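Local atomic coordinates of 33-36 kDa outer membrane protein (Acinetobacter baumannii, PDB entry 6GIE), a protein that probably acts as a porin, a beta-barrel channel through which small solutes cross the bacterial outer membrane. Residues S31-T36 with D284-G289; V75-Y81 with S94-K100; L110-A114 with E140-L145; L150-T156 with D189-T195; S248-H252 with V273-A277. One frame throughout, in Å; residues are numbered along the deposited sequence.

Contacts 1 to 4 pair neighbouring antiparallel strands of the barrel wall; contact 5 sets a loop and the start of a strand against a strand end. Contact 4 is partly buried; the other four lie at the surface. Contact 1 joins the first and last strands and so closes the ring; contact 5 lies beside it, with strand 266-276 paired to 285-295. Contacts 3 and 4 are neighbours, tied by a salt bridge from Glu140 to Arg194. Contact 2 carries an aromatic cluster, whereas contact 1 mixes threonines, a valine and a glutamate, contact 3 has a tyrosine-glutamate pair and a leucine end, contact 4 a polar face with Arg194 and threonines, and contact 5 a bulge.

Contact 1 (S31-T36 with D284-G289); sequences SEYVDT and DTQTIG
Glu32 lies across Thr287 and Gly289. CB rests 3.6 Å from Ile288 O; CG, turned beside the backbone N and anti to the carbonyl carbon (chi1 -44°), reaches over the bare backbone of Gly289, 4.2 Å from its CA. The chain then runs on extended, and the carboxylate OE1 ends 3.8 Å from the methyl CG2 of Thr287, a van der Waals touch by a charged oxygen. On the same face Val34 lies alongside Thr287, pointing the same way, with CG1 3.6 Å from Thr287 OG1 and 3.8 Å from Thr285 CG2. The other face carries Tyr33, whose CB is 4.2 Å from Ile288 CG2, the methyl lying toward the edge of the ring. Between the two faces, two pairs of backbone bonds hold the strands: Tyr33 with Ile288, and Asp35 with Gln286, the latter as short as 2.7 Å from Asp35 N to Gln286 O. This is the closing seam of the porin barrel, where the first strand, 22-35, meets the last, 285-295. Strand 43-52 continues the wall beyond Glu32 and Val34, both touched by Thr44, and strand 266-276 beyond Thr287, which packs on Val273.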
# COMPACT_ATOMS: atom_id res chain seq x y z
N SER A 31 -1.65 -14.58 1.93
CA SER A 31 -2.64 -15.36 2.62
C SER A 31 -2.74 -14.88 4.05
O SER A 31 -1.70 -14.49 4.66
CB SER A 31 -2.20 -16.81 2.72
OG SER A 31 -2.48 -17.50 1.55
N GLU A 32 -3.95 -14.96 4.61
CA GLU A 32 -4.18 -14.50 5.95
C GLU A 32 -5.24 -15.30 6.65
O GLU A 32 -6.20 -15.79 6.02
CB GLU A 32 -4.56 -13.02 6.04
CG GLU A 32 -3.74 -12.07 5.18
CD GLU A 32 -4.54 -10.84 4.73
OE1 GLU A 32 -4.90 -10.02 5.60
OE2 GLU A 32 -4.82 -10.72 3.51
N TYR A 33 -5.02 -15.48 7.95
CA TYR A 33 -5.98 -16.09 8.83
C TYR A 33 -6.39 -15.10 9.92
O TYR A 33 -5.56 -14.44 10.57
CB TYR A 33 -5.38 -17.31 9.45
CG TYR A 33 -6.33 -18.03 10.38
CD1 TYR A 33 -7.41 -18.75 9.86
CD2 TYR A 33 -6.14 -18.03 11.78
CE1 TYR A 33 -8.28 -19.45 10.68
CE2 TYR A 33 -7.02 -18.72 12.61
CZ TYR A 33 -8.09 -19.44 12.06
OH TYR A 33 -8.98 -20.15 12.85
N VAL A 34 -7.71 -15.05 10.13
CA VAL A 34 -8.37 -14.03 10.91
C VAL A 34 -9.11 -14.78 12.03
O VAL A 34 -10.05 -15.55 11.77
CB VAL A 34 -9.35 -13.18 10.00
CG1 VAL A 34 -9.87 -11.94 10.74
CG2 VAL A 34 -8.67 -12.71 8.72
N ASP A 35 -8.66 -14.61 13.25
CA ASP A 35 -9.28 -15.30 14.41
C ASP A 35 -10.08 -14.29 15.27
O ASP A 35 -9.61 -13.18 15.49
CB ASP A 35 -8.16 -16.00 15.22
CG ASP A 35 -8.69 -16.83 16.37
OD1 ASP A 35 -9.92 -16.92 16.53
OD2 ASP A 35 -7.86 -17.38 17.15
N THR A 36 -11.27 -14.66 15.72
CA THR A 36 -12.19 -13.74 16.45
C THR A 36 -12.68 -14.30 17.78
O THR A 36 -13.00 -15.47 17.88
CB THR A 36 -13.42 -13.39 15.60
OG1 THR A 36 -14.24 -14.54 15.44
CG2 THR A 36 -13.00 -12.94 14.22
N ASP A 284 -10.74 -8.66 20.78
CA ASP A 284 -11.29 -9.72 19.95
C ASP A 284 -10.28 -10.21 18.94
O ASP A 284 -9.60 -11.20 19.17
CB ASP A 284 -12.59 -9.26 19.22
CG ASP A 284 -13.83 -9.46 20.06
OD1 ASP A 284 -13.70 -9.97 21.20
OD2 ASP A 284 -14.94 -9.14 19.59
N THR A 285 -10.14 -9.52 17.83
CA THR A 285 -9.70 -10.17 16.61
C THR A 285 -8.21 -10.05 16.26
O THR A 285 -7.60 -9.02 16.45
CB THR A 285 -10.61 -9.70 15.44
OG1 THR A 285 -11.88 -10.33 15.60
CG2 THR A 285 -10.09 -10.09 14.10
N GLN A 286 -7.66 -11.12 15.70
CA GLN A 286 -6.25 -11.17 15.26
C GLN A 286 -6.13 -11.76 13.89
O GLN A 286 -6.85 -12.70 13.57
CB GLN A 286 -5.37 -12.05 16.18
CG GLN A 286 -5.57 -11.84 17.65
CD GLN A 286 -4.48 -12.47 18.50
OE1 GLN A 286 -3.51 -13.04 17.99
NE2 GLN A 286 -4.62 -12.35 19.82
N THR A 287 -5.15 -11.27 13.15
CA THR A 287 -4.86 -11.64 11.78
C THR A 287 -3.36 -11.90 11.65
O THR A 287 -2.54 -11.02 11.92
CB THR A 287 -5.25 -10.50 10.82
OG1 THR A 287 -6.65 -10.26 10.95
CG2 THR A 287 -4.97 -10.86 9.35
N ILE A 288 -3.01 -13.14 11.31
CA ILE A 288 -1.65 -13.50 10.98
C ILE A 288 -1.61 -13.65 9.45
O ILE A 288 -2.54 -14.14 8.83
CB ILE A 288 -1.20 -14.72 11.81
CG1 ILE A 288 0.14 -15.25 11.33
CG2 ILE A 288 -2.21 -15.86 11.74
CD1 ILE A 288 1.28 -14.33 11.63
N GLY A 289 -0.51 -13.23 8.84
CA GLY A 289 -0.40 -13.15 7.41
C GLY A 289 1.01 -13.32 6.92
O GLY A 289 1.95 -12.92 7.59

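Contact 2 (V75-Y81 with S94-K100)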
# COMPACT_ATOMS: atom_id res chain seq x y z
N VAL A 75 -0.46 0.43 -14.01
CA VAL A 75 -1.75 -0.10 -13.78
C VAL A 75 -1.55 -1.44 -13.12
O VAL A 75 -0.55 -2.14 -13.38
CB VAL A 75 -2.51 -0.34 -15.10
CG1 VAL A 75 -1.77 -1.31 -16.02
CG2 VAL A 75 -3.90 -0.93 -14.84
N SER A 76 -2.58 -1.80 -12.37
CA SER A 76 -2.56 -2.89 -11.48
C SER A 76 -3.89 -3.61 -11.53
O SER A 76 -4.91 -2.98 -11.72
CB SER A 76 -2.28 -2.35 -10.08
OG SER A 76 -1.71 -3.39 -9.39
N VAL A 77 -3.86 -4.95 -11.38
CA VAL A 77 -5.07 -5.68 -11.22
C VAL A 77 -4.95 -6.55 -9.98
O VAL A 77 -3.87 -6.95 -9.60
CB VAL A 77 -5.35 -6.51 -12.46
CG1 VAL A 77 -5.69 -5.57 -13.68
CG2 VAL A 77 -4.20 -7.50 -12.74
N ALA A 78 -6.07 -6.86 -9.34
CA ALA A 78 -6.03 -7.68 -8.15
C ALA A 78 -7.26 -8.54 -8.06
O ALA A 78 -8.29 -8.22 -8.62
CB ALA A 78 -5.85 -6.79 -6.85
N TYR A 79 -7.12 -9.63 -7.32
CA TYR A 79 -8.20 -10.50 -6.90
C TYR A 79 -8.09 -10.82 -5.39
O TYR A 79 -6.98 -11.04 -4.87
CB TYR A 79 -8.14 -11.80 -7.73
CG TYR A 79 -9.03 -12.90 -7.24
CD1 TYR A 79 -10.41 -12.72 -7.18
CD2 TYR A 79 -8.50 -14.15 -6.87
CE1 TYR A 79 -11.25 -13.75 -6.76
CE2 TYR A 79 -9.33 -15.17 -6.44
CZ TYR A 79 -10.70 -14.96 -6.39
OH TYR A 79 -11.53 -15.98 -5.97
N ASN A 80 -9.23 -10.84 -4.70
CA ASN A 80 -9.28 -11.08 -3.29
C ASN A 80 -10.39 -12.05 -2.96
O ASN A 80 -11.49 -11.97 -3.51
CB ASN A 80 -9.52 -9.79 -2.51
CG ASN A 80 -9.65 -10.06 -1.00
OD1 ASN A 80 -10.76 -10.15 -0.45
ND2 ASN A 80 -8.50 -10.27 -0.34
N TYR A 81 -10.10 -12.93 -2.01
CA TYR A 81 -10.96 -14.04 -1.66
C TYR A 81 -11.14 -14.04 -0.12
O TYR A 81 -10.16 -13.87 0.62
CB TYR A 81 -10.26 -15.32 -2.14
CG TYR A 81 -10.87 -16.61 -1.75
CD1 TYR A 81 -12.18 -16.92 -2.12
CD2 TYR A 81 -10.13 -17.56 -1.05
CE1 TYR A 81 -12.76 -18.12 -1.77
CE2 TYR A 81 -10.70 -18.78 -0.71
CZ TYR A 81 -12.02 -19.06 -1.08
OH TYR A 81 -12.60 -20.25 -0.75
N SER A 94 -16.73 -14.82 -0.48
CA SER A 94 -16.73 -13.49 -1.10
C SER A 94 -15.47 -13.30 -1.99
O SER A 94 -14.37 -13.69 -1.62
CB SER A 94 -16.91 -12.43 -0.00
OG SER A 94 -16.37 -11.17 -0.32
N HIS A 95 -15.67 -12.76 -3.19
CA HIS A 95 -14.62 -12.62 -4.18
C HIS A 95 -14.59 -11.15 -4.58
O HIS A 95 -15.63 -10.57 -4.80
CB HIS A 95 -14.93 -13.43 -5.43
CG HIS A 95 -15.01 -14.91 -5.23
ND1 HIS A 95 -16.20 -15.60 -5.26
CD2 HIS A 95 -14.04 -15.84 -5.10
CE1 HIS A 95 -15.97 -16.89 -5.12
NE2 HIS A 95 -14.66 -17.07 -5.02
N THR A 96 -13.42 -10.55 -4.70
CA THR A 96 -13.34 -9.16 -5.19
C THR A 96 -12.26 -9.03 -6.27
O THR A 96 -11.15 -9.54 -6.10
CB THR A 96 -13.05 -8.12 -4.06
OG1 THR A 96 -14.09 -8.18 -3.06
CG2 THR A 96 -12.98 -6.69 -4.64
N TYR A 97 -12.61 -8.35 -7.36
CA TYR A 97 -11.74 -8.09 -8.50
C TYR A 97 -11.58 -6.59 -8.56
O TYR A 97 -12.51 -5.86 -8.34
CB TYR A 97 -12.38 -8.55 -9.81
CG TYR A 97 -12.75 -10.01 -9.79
CD1 TYR A 97 -13.99 -10.43 -9.27
CD2 TYR A 97 -11.87 -10.98 -10.27
CE1 TYR A 97 -14.32 -11.79 -9.23
CE2 TYR A 97 -12.19 -12.34 -10.21
CZ TYR A 97 -13.41 -12.73 -9.70
OH TYR A 97 -13.75 -14.09 -9.65
N GLY A 98 -10.38 -6.15 -8.81
CA GLY A 98 -10.10 -4.75 -8.81
C GLY A 98 -9.02 -4.38 -9.82
O GLY A 98 -8.15 -5.21 -10.19
N VAL A 99 -9.08 -3.12 -10.23
CA VAL A 99 -8.11 -2.58 -11.10
C VAL A 99 -7.85 -1.19 -10.57
O VAL A 99 -8.76 -0.54 -10.03
CB VAL A 99 -8.65 -2.56 -12.56
CG1 VAL A 99 -9.98 -1.80 -12.64
CG2 VAL A 99 -7.62 -2.02 -13.54
N LYS A 100 -6.60 -0.76 -10.76
CA LYS A 100 -6.05 0.47 -10.24
C LYS A 100 -5.05 1.03 -11.29
O LYS A 100 -4.35 0.27 -11.98
CB LYS A 100 -5.30 0.20 -8.89
CG LYS A 100 -4.76 1.49 -8.25
CD LYS A 100 -4.55 1.47 -6.71
CE LYS A 100 -4.18 2.88 -6.22
NZ LYS A 100 -4.45 3.24 -4.78
O HOH W 1 -13.66 -10.73 -1.59
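A beta hairpin of the barrel wall, formed by strands 74-83 and 94-105, carries this contact, in which Tyr79, Tyr81, His95 and Tyr97 form an aromatic cluster on one face. Tyr79 and Tyr97 lie side by side and point the same way; Tyr79 CD1 sits over one face of the Tyr97 ring, displaced toward its rim and 3.5 Å from Tyr97 CE2. Their planes, 29° apart, are nearly parallel but strongly offset, with little of one ring above the other. Tyr81 and His95 repeat the theme, with centroids 5.6 Å apart; the close approach of Tyr79 OH to His95 is doubtful in the model. Tyr79 and Tyr81 lean across to the other strand with CG anti to the backbone N (chi1 169° in Tyr79). Farther along this face Val99 CG2 touches Val77 CG1 at 4.0 Å. The other face is more polar. A water takes part in hydrogen bonds with Ser94 OG and Thr96 OG1, each 3.0 Å from its oxygen, and donates to Asn80 O, joining both strands through one molecule. Six backbone hydrogen bonds, in the pairs Ser76-Lys100, Ala78-Gly98 and Asn80-Thr96, set the register. Strand 43-52 flanks the hairpin on one side, where Ser76 OG bonds to Thr50 and Asn80 ND2 to Thr46; strand 112-121 flanks it on the other, supplying Thr121 to Thr96 OG1.

Contact 3 (L110-A114 with E140-L145)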
# COMPACT_ATOMS: atom_id res chain seq x y z
N LEU A 110 5.32 21.65 -9.69
CA LEU A 110 5.57 20.50 -8.88
C LEU A 110 5.18 19.29 -9.72
O LEU A 110 4.35 19.41 -10.62
CB LEU A 110 4.69 20.53 -7.63
CG LEU A 110 4.68 21.78 -6.77
CD1 LEU A 110 3.55 21.69 -5.77
CD2 LEU A 110 6.02 21.97 -6.08
N PRO A 111 5.74 18.11 -9.39
CA PRO A 111 5.22 16.86 -9.95
C PRO A 111 3.81 16.68 -9.42
O PRO A 111 3.54 16.93 -8.24
CB PRO A 111 6.17 15.80 -9.41
CG PRO A 111 7.44 16.59 -9.10
CD PRO A 111 6.98 17.90 -8.62
N VAL A 112 2.92 16.27 -10.30
CA VAL A 112 1.52 16.07 -10.00
C VAL A 112 1.22 14.53 -10.09
O VAL A 112 1.99 13.76 -10.60
CB VAL A 112 0.75 17.00 -10.98
CG1 VAL A 112 -0.57 16.42 -11.48
CG2 VAL A 112 0.62 18.41 -10.34
N TYR A 113 0.13 14.09 -9.51
CA TYR A 113 -0.15 12.71 -9.29
C TYR A 113 -1.66 12.53 -9.32
O TYR A 113 -2.38 13.39 -8.79
CB TYR A 113 0.36 12.30 -7.94
CG TYR A 113 -0.08 10.91 -7.51
CD1 TYR A 113 -1.27 10.72 -6.81
CD2 TYR A 113 0.71 9.80 -7.75
CE1 TYR A 113 -1.67 9.47 -6.43
CE2 TYR A 113 0.30 8.55 -7.38
CZ TYR A 113 -0.91 8.40 -6.71
OH TYR A 113 -1.32 7.15 -6.24
N ALA A 114 -2.12 11.47 -9.99
CA ALA A 114 -3.52 11.10 -9.97
C ALA A 114 -3.69 9.61 -9.86
O ALA A 114 -2.81 8.88 -10.31
CB ALA A 114 -4.17 11.61 -11.18
N GLU A 140 -8.06 10.05 -6.88
CA GLU A 140 -7.27 10.96 -6.11
C GLU A 140 -6.49 11.78 -7.07
O GLU A 140 -6.10 11.33 -8.15
CB GLU A 140 -6.21 10.32 -5.19
CG GLU A 140 -6.61 9.13 -4.36
CD GLU A 140 -5.36 8.39 -3.82
OE1 GLU A 140 -4.69 7.67 -4.63
OE2 GLU A 140 -5.04 8.52 -2.61
N ALA A 141 -6.20 13.00 -6.61
CA ALA A 141 -5.28 13.87 -7.28
C ALA A 141 -4.40 14.44 -6.19
O ALA A 141 -4.90 14.77 -5.14
CB ALA A 141 -6.05 15.01 -7.98
N GLY A 142 -3.14 14.67 -6.50
CA GLY A 142 -2.33 15.41 -5.63
C GLY A 142 -1.01 15.85 -6.15
O GLY A 142 -0.83 15.93 -7.33
N ALA A 143 -0.09 16.17 -5.24
CA ALA A 143 1.19 16.69 -5.69
C ALA A 143 2.34 16.22 -4.79
O ALA A 143 2.12 15.87 -3.64
CB ALA A 143 1.11 18.24 -5.72
N MET A 144 3.54 16.18 -5.36
CA MET A 144 4.76 16.01 -4.60
C MET A 144 5.29 17.37 -4.15
O MET A 144 6.05 18.08 -4.86
CB MET A 144 5.82 15.23 -5.36
CG MET A 144 5.70 13.75 -4.95
SD MET A 144 6.66 12.63 -5.91
CE MET A 144 8.40 13.03 -5.62
N LEU A 145 4.89 17.73 -2.95
CA LEU A 145 5.23 19.03 -2.40
C LEU A 145 6.73 19.16 -2.15
O LEU A 145 7.24 20.25 -2.16
CB LEU A 145 4.41 19.31 -1.14
CG LEU A 145 2.88 19.36 -1.36
CD1 LEU A 145 2.18 19.86 -0.10
CD2 LEU A 145 2.44 20.25 -2.52
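The Tyr113 ring meets strand 135-146 at its edge: Glu140 OE1 lies in the plane of the ring, 3.8 Å from Tyr113 OH, and Gly142 N also stands near that plane at the rim. Ring and carboxylate are turned 81° against each other, almost perpendicular. What places the ring is its first torsion: with CG anti to the backbone N (chi1 171°), the phenol slants from beside Gly142, which has no side chain, toward Glu140. The two oxygens satisfy their polar needs elsewhere, Tyr113 OH with Glu102 and Glu140 OE1 with Ser115, while Tyr104 packs edge-to-face with the tyrosine. Such pairing of neighbouring antiparallel strands is the repeating unit of a porin wall. Here Gly142 N donates a short, straight bond of 2.7 Å to Tyr113 O, while the return bond, Tyr113 N to Gly142 O, is weak. One step on, Pro111 still accepts through its O, 3.0 Å from Met144 N, and its ring atom CB packs 4.1 Å from Met144 CB. Beyond the strand ends the contact turns apolar. Leu110 CD1 comes within 3.7 Å of Leu145 CD2 and within 4.2 Å of Ala143 CB. At Leu145 the chain turns a corner toward strand 149-157, and there the leucine also touches Val151.

Contact 4 (L150-T156 with D189-T195)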
# COMPACT_ATOMS: atom_id res chain seq x y z
N LEU A 150 4.49 12.89 -1.11
CA LEU A 150 3.26 12.98 -1.82
C LEU A 150 2.11 13.35 -0.88
O LEU A 150 1.87 12.69 0.16
CB LEU A 150 2.96 11.62 -2.51
CG LEU A 150 1.61 11.38 -3.19
CD1 LEU A 150 1.33 12.34 -4.34
CD2 LEU A 150 1.57 9.93 -3.76
N VAL A 151 1.36 14.36 -1.29
CA VAL A 151 0.06 14.61 -0.71
C VAL A 151 -1.05 14.47 -1.79
O VAL A 151 -0.95 15.06 -2.85
CB VAL A 151 0.01 16.04 -0.18
CG1 VAL A 151 -1.31 16.27 0.53
CG2 VAL A 151 1.18 16.24 0.71
N ALA A 152 -2.13 13.78 -1.43
CA ALA A 152 -3.23 13.47 -2.34
C ALA A 152 -4.59 13.52 -1.65
O ALA A 152 -4.74 13.07 -0.53
CB ALA A 152 -3.03 12.13 -2.95
N VAL A 153 -5.55 14.16 -2.32
CA VAL A 153 -6.90 14.22 -1.82
C VAL A 153 -7.78 13.57 -2.87
O VAL A 153 -7.47 13.62 -4.04
CB VAL A 153 -7.38 15.69 -1.64
CG1 VAL A 153 -6.59 16.38 -0.53
CG2 VAL A 153 -7.25 16.44 -2.94
N GLY A 154 -8.89 13.00 -2.46
CA GLY A 154 -9.75 12.39 -3.44
C GLY A 154 -11.11 12.10 -2.90
O GLY A 154 -11.53 12.70 -1.93
N TYR A 155 -11.76 11.12 -3.52
CA TYR A 155 -13.02 10.65 -2.97
C TYR A 155 -13.34 9.25 -3.45
O TYR A 155 -12.70 8.73 -4.36
CB TYR A 155 -14.14 11.62 -3.25
CG TYR A 155 -14.77 11.37 -4.56
CD1 TYR A 155 -14.06 11.57 -5.72
CD2 TYR A 155 -16.08 10.89 -4.64
CE1 TYR A 155 -14.62 11.27 -6.95
CE2 TYR A 155 -16.64 10.58 -5.85
CZ TYR A 155 -15.91 10.78 -7.02
OH TYR A 155 -16.47 10.50 -8.26
N THR A 156 -14.28 8.62 -2.77
CA THR A 156 -14.66 7.28 -3.08
C THR A 156 -16.15 7.11 -2.84
O THR A 156 -16.78 7.93 -2.19
CB THR A 156 -13.88 6.24 -2.26
OG1 THR A 156 -14.55 4.97 -2.35
CG2 THR A 156 -13.82 6.64 -0.83
N ASP A 189 -20.23 7.24 0.12
CA ASP A 189 -19.55 8.45 -0.30
C ASP A 189 -18.51 8.96 0.75
O ASP A 189 -18.81 8.99 1.94
CB ASP A 189 -20.60 9.53 -0.51
CG ASP A 189 -20.21 10.51 -1.57
OD1 ASP A 189 -19.07 10.43 -2.10
OD2 ASP A 189 -21.06 11.36 -1.90
N ALA A 190 -17.32 9.34 0.31
CA ALA A 190 -16.34 9.92 1.21
C ALA A 190 -15.23 10.69 0.50
O ALA A 190 -14.86 10.38 -0.64
CB ALA A 190 -15.75 8.85 2.10
N VAL A 191 -14.73 11.72 1.17
CA VAL A 191 -13.56 12.45 0.71
C VAL A 191 -12.40 11.77 1.37
O VAL A 191 -12.51 11.30 2.51
CB VAL A 191 -13.57 13.92 1.20
CG1 VAL A 191 -12.34 14.65 0.66
CG2 VAL A 191 -14.86 14.61 0.79
N THR A 192 -11.26 11.72 0.69
CA THR A 192 -10.09 11.12 1.32
C THR A 192 -8.92 12.03 1.22
O THR A 192 -8.84 12.90 0.33
CB THR A 192 -9.70 9.82 0.63
OG1 THR A 192 -9.34 10.09 -0.73
CG2 THR A 192 -10.88 8.84 0.69
N ALA A 193 -7.97 11.79 2.10
CA ALA A 193 -6.72 12.53 2.06
C ALA A 193 -5.67 11.58 2.42
O ALA A 193 -5.87 10.74 3.33
CB ALA A 193 -6.69 13.69 3.06
N ARG A 194 -4.51 11.74 1.78
CA ARG A 194 -3.39 10.98 2.25
C ARG A 194 -2.03 11.55 1.91
O ARG A 194 -1.82 12.31 0.92
CB ARG A 194 -3.55 9.54 1.73
CG ARG A 194 -3.26 9.28 0.28
CD ARG A 194 -3.27 7.75 -0.03
NE ARG A 194 -3.03 7.63 -1.48
CZ ARG A 194 -1.85 7.47 -2.02
NH1 ARG A 194 -0.78 7.25 -1.28
NH2 ARG A 194 -1.72 7.46 -3.32
N THR A 195 -1.06 11.05 2.66
CA THR A 195 0.31 11.46 2.44
C THR A 195 1.21 10.29 2.44
O THR A 195 0.89 9.30 3.06
CB THR A 195 0.80 12.43 3.54
OG1 THR A 195 0.82 11.78 4.79
CG2 THR A 195 -0.07 13.61 3.64
O HOH W 2 -9.61 8.30 -3.00
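Arg194 and Leu150 cross at a slant on one face of the paired strands, Arg194 NH2 coming 4.1 Å from Leu150 CD2. The arginine leaves its strand with CG between the backbone N and the carbonyl carbon (chi1 75°), passes over Ala152 and runs extended as far as NE, which forms a salt bridge with Glu140. Its charge, directed into the barrel, is balanced by this carboxylate. Farther along the same face, Thr156 and Thr192 cross at about a right angle, their CG2 methyls 4.0 Å apart, and Thr156 CG2 also touches Ala190 CB. Thr192 OG1 lies close against the bare backbone of Gly154, 3.4 Å from its C, and shares a 2.9 Å hydrogen bond with a water that donates weakly to Tyr155 O. The opposite face is more apolar. Val151 and Thr195 lie side by side and point the same way, CG2 to CG2 at 4.1 Å; Val191 CG1 covers Gly154 O at 3.3 Å. At the end, Asp189 OD1 approaches the edge of the Tyr155 ring, in its plane and 4.0 Å from CD2, with carboxylate and ring 66° apart. Six backbone bonds hold the ladder. In the barrel, strand 135-146 borders 150-156, giving Tyr137 as partner to the hydroxyls of Tyr155 and Thr156, and strand 207-216 borders 189-195, with Phe213 touching Arg194.

Contact 5 (S248-H252 with V273-A277); sequences SGYDH and VKANA. With C8E ((hydroxyethyloxy)tri(ethyloxy)octane), chain D.
Asn276 O faces two successive amides, those of Asp251 and His252, and this doubling is the mark of a classic beta bulge. Asp251 N donates in the carbonyl plane at 2.7 Å to Asn276 O; the bond from His252 N to the same oxygen is weak, at 3.4 Å. Asn276 N returns a straight bond to His252 O, 3.0 Å away. Above this backbone grip the side chains of Asn276 and His252 meet. With CG lodged between backbone N and carbonyl carbon (chi1 87°), the amide brings ND2 within 3.6 Å of His252 CB, near the plane of the imidazole at its edge, amide and ring being turned 42° apart. Asp251 CB sits over one face of that imidazole, displaced toward the rim. Tyr250 presents its ring edge to Asn276 O, and its CD1 lies 4.2 Å from Ala275 CB; its hydroxyl is held by a hydrogen bond to Thr285. Ala277 CB closes the end against Gly249 O at 3.3 Å. Farther out, Lys274 leads away from the loop, and its CD comes 3.1 Å from O15 of a detergent molecule, on the surface that would face lipid or its headgroups. The bulge lies where the preceding loop passes into strand 252-261, against the end of strand 266-276; beyond, strand 285-295 pairs with Ala275, and Phe240 of strand 234-242 touches His252.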
# COMPACT_ATOMS: atom_id res chain seq x y z
N SER A 248 -18.47 -1.67 10.96
CA SER A 248 -18.33 -2.89 11.75
C SER A 248 -18.35 -2.43 13.21
O SER A 248 -18.40 -1.22 13.50
CB SER A 248 -17.03 -3.64 11.42
OG SER A 248 -15.91 -2.78 11.39
N GLY A 249 -18.36 -3.37 14.14
CA GLY A 249 -18.34 -3.02 15.56
C GLY A 249 -16.98 -2.51 16.02
O GLY A 249 -16.90 -1.89 17.08
N TYR A 250 -15.94 -2.75 15.21
CA TYR A 250 -14.54 -2.52 15.60
C TYR A 250 -14.14 -1.05 15.71
O TYR A 250 -14.43 -0.25 14.82
CB TYR A 250 -13.59 -3.18 14.60
CG TYR A 250 -13.72 -4.67 14.45
CD1 TYR A 250 -13.41 -5.53 15.51
CD2 TYR A 250 -14.12 -5.24 13.23
CE1 TYR A 250 -13.53 -6.91 15.37
CE2 TYR A 250 -14.23 -6.61 13.08
CZ TYR A 250 -13.94 -7.44 14.15
OH TYR A 250 -14.05 -8.81 13.99
N ASP A 251 -13.39 -0.75 16.77
CA ASP A 251 -12.88 0.60 17.04
C ASP A 251 -11.41 0.80 16.58
O ASP A 251 -11.12 1.67 15.79
CB ASP A 251 -13.04 0.91 18.53
CG ASP A 251 -13.82 2.18 18.78
OD1 ASP A 251 -15.03 2.21 18.42
OD2 ASP A 251 -13.22 3.14 19.32
N HIS A 252 -10.48 0.01 17.08
CA HIS A 252 -9.05 0.27 16.80
C HIS A 252 -8.34 -0.93 16.17
O HIS A 252 -8.68 -2.08 16.48
CB HIS A 252 -8.37 0.70 18.10
CG HIS A 252 -9.02 1.88 18.73
ND1 HIS A 252 -9.68 1.81 19.94
CD2 HIS A 252 -9.20 3.15 18.28
CE1 HIS A 252 -10.21 2.99 20.22
NE2 HIS A 252 -9.93 3.82 19.23
N VAL A 273 -1.86 -8.51 12.92
CA VAL A 273 -2.81 -7.38 13.01
C VAL A 273 -3.86 -7.69 14.03
O VAL A 273 -4.46 -8.76 14.01
CB VAL A 273 -3.44 -7.06 11.66
CG1 VAL A 273 -4.45 -5.90 11.73
CG2 VAL A 273 -2.36 -6.64 10.67
N LYS A 274 -4.03 -6.81 14.99
CA LYS A 274 -5.01 -7.03 16.01
C LYS A 274 -6.08 -6.00 15.84
O LYS A 274 -5.77 -4.89 15.41
CB LYS A 274 -4.41 -6.79 17.38
CG LYS A 274 -3.39 -7.82 17.79
CD LYS A 274 -3.00 -7.77 19.26
CE LYS A 274 -4.10 -8.29 20.17
NZ LYS A 274 -3.68 -8.49 21.57
N ALA A 275 -7.32 -6.32 16.21
CA ALA A 275 -8.38 -5.30 16.22
C ALA A 275 -9.27 -5.51 17.41
O ALA A 275 -9.47 -6.63 17.83
CB ALA A 275 -9.21 -5.32 14.95
N ASN A 276 -9.80 -4.42 17.95
CA ASN A 276 -10.74 -4.54 19.06
C ASN A 276 -11.98 -3.62 18.97
O ASN A 276 -12.11 -2.77 18.03
CB ASN A 276 -9.96 -4.46 20.38
CG ASN A 276 -9.75 -3.06 20.88
OD1 ASN A 276 -9.58 -2.87 22.09
ND2 ASN A 276 -9.74 -2.08 20.00
N ALA A 277 -12.92 -3.86 19.90
CA ALA A 277 -14.13 -3.02 20.14
C ALA A 277 -14.44 -2.91 21.63
O ALA A 277 -13.77 -2.18 22.37
CB ALA A 277 -15.33 -3.60 19.41
O12 C8E D . -2.25 -5.43 22.88
C13 C8E D . -1.14 -6.33 22.77
C14 C8E D . -0.19 -5.85 21.68
O15 C8E D . -0.45 -6.58 20.48
C16 C8E D . 0.67 -6.72 19.59
C17 C8E D . 0.46 -5.74 18.45
O18 C8E D . 1.52 -5.80 17.50
C19 C8E D . 1.44 -4.76 16.53
C20 C8E D . 2.01 -3.45 17.04
O21 C8E D . 3.40 -3.38 16.69